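Local coordinates for CBS domain protein (PDB 3LQN) that is of unknown function but carries a pair of CBS domains, a module that in other proteins commonly binds adenosine-containing ligands such as AMP or ATP to regulate its partners, at residues A50-D55 with G126-I131. Residues are numbered along the deposited sequence; the frame is centred on the assembly and turned at random.
Sequences AIPVLD and GYFEGI
Pro52 lays its ring methylene CG over one face of the Phe128 ring, 3.9 Å from the ring centroid and 24° off the normal, a CH-pi contact. CG sits toward the rim, and its closest ring atom is Phe128 CZ at 3.6 Å. Proline suits the place because its rigid pyrrolidine ring presents CG in a fixed position. The opposite face of the phenyl ring lies over the backbone N of Gly130, and Ile131 CG2 meets its edge in plane.

The second contact is apolar. Leu54 turns one branch onto the root of the aromatic side chain, CD2 lying 3.5 Å from Phe128 CB, while CD1 stays farther off, 4.1 Å from Phe128 CD2; its forked end thus reaches both CB and ring. With CG anti to the backbone N (chi1 173°), the long, flat phenyl group spans from Leu54 to Pro52, suiting this buried place.

No hydrogen bond joins the segments: their strands belong to different sheets and different CBS motifs, and meet through side chains as in a Bateman module. Strand 128-133 carries a classic beta bulge, Glu129 and Gly130 both facing Ala121; at Gly130 a CB would press on the carbonyl O of Glu129.

Asp55 OD2 is hydrogen-bonded to His61, and Tyr127 N to Asn123 OD1. A cation-pi contact of Tyr127 with Lys59 also links the halves.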
loop_
_atom_site.group_PDB
_atom_site.type_symbol
_atom_site.label_atom_id
_atom_site.label_comp_id
_atom_site.label_asym_id
_atom_site.label_seq_id
_atom_site.Cartn_x
_atom_site.Cartn_y
_atom_site.Cartn_z
ATOM N N ALA A 50 4.984 5.055 -2.147
ATOM C CA ALA A 50 4.851 6.404 -2.650
ATOM C C ALA A 50 5.847 7.355 -1.971
ATOM O O ALA A 50 6.245 7.188 -0.797
ATOM C CB ALA A 50 3.355 6.900 -2.483
ATOM N N ILE A 51 6.215 8.405 -2.682
ATOM C CA ILE A 51 7.099 9.430 -2.127
ATOM C C ILE A 51 6.665 10.798 -2.573
ATOM O O ILE A 51 6.018 10.951 -3.631
ATOM C CB ILE A 51 8.588 9.211 -2.537
ATOM C CG1 ILE A 51 8.704 9.110 -4.068
ATOM C CG2 ILE A 51 9.140 7.999 -1.830
ATOM C CD1 ILE A 51 10.164 9.131 -4.600
ATOM N N PRO A 52 6.980 11.828 -1.766
ATOM C CA PRO A 52 6.626 13.192 -2.142
ATOM C C PRO A 52 7.464 13.702 -3.297
ATOM O O PRO A 52 8.627 13.296 -3.466
ATOM C CB PRO A 52 6.985 14.019 -0.881
ATOM C CG PRO A 52 8.100 13.196 -0.195
ATOM C CD PRO A 52 7.647 11.755 -0.439
ATOM N N VAL A 53 6.819 14.528 -4.114
ATOM C CA VAL A 53 7.511 15.372 -5.092
ATOM C C VAL A 53 7.730 16.781 -4.531
ATOM O O VAL A 53 6.758 17.457 -4.213
ATOM C CB VAL A 53 6.663 15.425 -6.382
ATOM C CG1 VAL A 53 7.451 16.158 -7.479
ATOM C CG2 VAL A 53 6.261 13.968 -6.823
ATOM N N LEU A 54 8.982 17.240 -4.409
ATOM C CA LEU A 54 9.312 18.489 -3.728
ATOM C C LEU A 54 9.929 19.459 -4.727
ATOM O O LEU A 54 10.454 19.035 -5.744
ATOM C CB LEU A 54 10.350 18.262 -2.607
ATOM C CG LEU A 54 9.896 17.256 -1.512
ATOM C CD1 LEU A 54 11.047 17.216 -0.459
ATOM C CD2 LEU A 54 8.546 17.643 -0.876
ATOM N N ASP A 55 9.841 20.733 -4.424
ATOM C CA ASP A 55 10.586 21.748 -5.193
ATOM C C ASP A 55 11.933 22.015 -4.568
ATOM O O ASP A 55 12.305 21.382 -3.549
ATOM C CB ASP A 55 9.748 23.032 -5.437
ATOM C CG ASP A 55 9.377 23.767 -4.191
ATOM O OD1 ASP A 55 10.098 23.748 -3.164
ATOM O OD2 ASP A 55 8.347 24.451 -4.245
ATOM N N GLY A 126 4.247 25.347 4.073
ATOM C CA GLY A 126 4.209 24.354 3.013
ATOM C C GLY A 126 5.476 23.532 2.820
ATOM O O GLY A 126 5.566 22.739 1.872
ATOM N N TYR A 127 6.439 23.698 3.725
ATOM C CA TYR A 127 7.613 22.853 3.677
ATOM C C TYR A 127 7.136 21.461 4.027
ATOM O O TYR A 127 6.325 21.296 4.948
ATOM C CB TYR A 127 8.708 23.289 4.675
ATOM C CG TYR A 127 9.344 24.639 4.307
ATOM C CD1 TYR A 127 10.297 24.743 3.289
ATOM C CD2 TYR A 127 8.964 25.801 4.965
ATOM C CE1 TYR A 127 10.852 26.000 2.936
ATOM C CE2 TYR A 127 9.507 27.042 4.622
ATOM C CZ TYR A 127 10.442 27.127 3.615
ATOM O OH TYR A 127 10.964 28.372 3.316
ATOM N N PHE A 128 7.700 20.466 3.367
ATOM C CA PHE A 128 7.415 19.065 3.683
ATOM C C PHE A 128 8.100 18.688 5.013
ATOM O O PHE A 128 9.279 18.940 5.183
ATOM C CB PHE A 128 7.961 18.215 2.524
ATOM C CG PHE A 128 7.889 16.753 2.770
ATOM C CD1 PHE A 128 6.661 16.122 2.956
ATOM C CD2 PHE A 128 9.043 16.013 2.897
ATOM C CE1 PHE A 128 6.591 14.739 3.190
ATOM C CE2 PHE A 128 8.977 14.646 3.163
ATOM C CZ PHE A 128 7.757 14.016 3.305
ATOM N N GLU A 129 7.351 18.053 5.924
ATOM C CA GLU A 129 7.798 17.780 7.297
ATOM C C GLU A 129 7.841 16.301 7.663
ATOM O O GLU A 129 8.522 15.900 8.616
ATOM C CB GLU A 129 6.849 18.493 8.277
ATOM C CG GLU A 129 6.987 19.998 8.164
ATOM C CD GLU A 129 8.398 20.478 8.501
ATOM O OE1 GLU A 129 8.874 21.486 7.902
ATOM O OE2 GLU A 129 9.042 19.854 9.378
ATOM N N GLY A 130 7.079 15.509 6.922
ATOM C CA GLY A 130 7.006 14.083 7.142
ATOM C C GLY A 130 5.789 13.415 6.491
ATOM O O GLY A 130 4.977 14.048 5.803
ATOM N N ILE A 131 5.615 12.132 6.782
ATOM C CA ILE A 131 4.443 11.427 6.242
ATOM C C ILE A 131 3.744 10.705 7.386
ATOM O O ILE A 131 4.385 10.249 8.362
ATOM C CB ILE A 131 4.830 10.455 5.099
ATOM C CG1 ILE A 131 5.709 9.324 5.626
ATOM C CG2 ILE A 131 5.528 11.191 3.980
ATOM C CD1 ILE A 131 5.527 8.026 4.805
#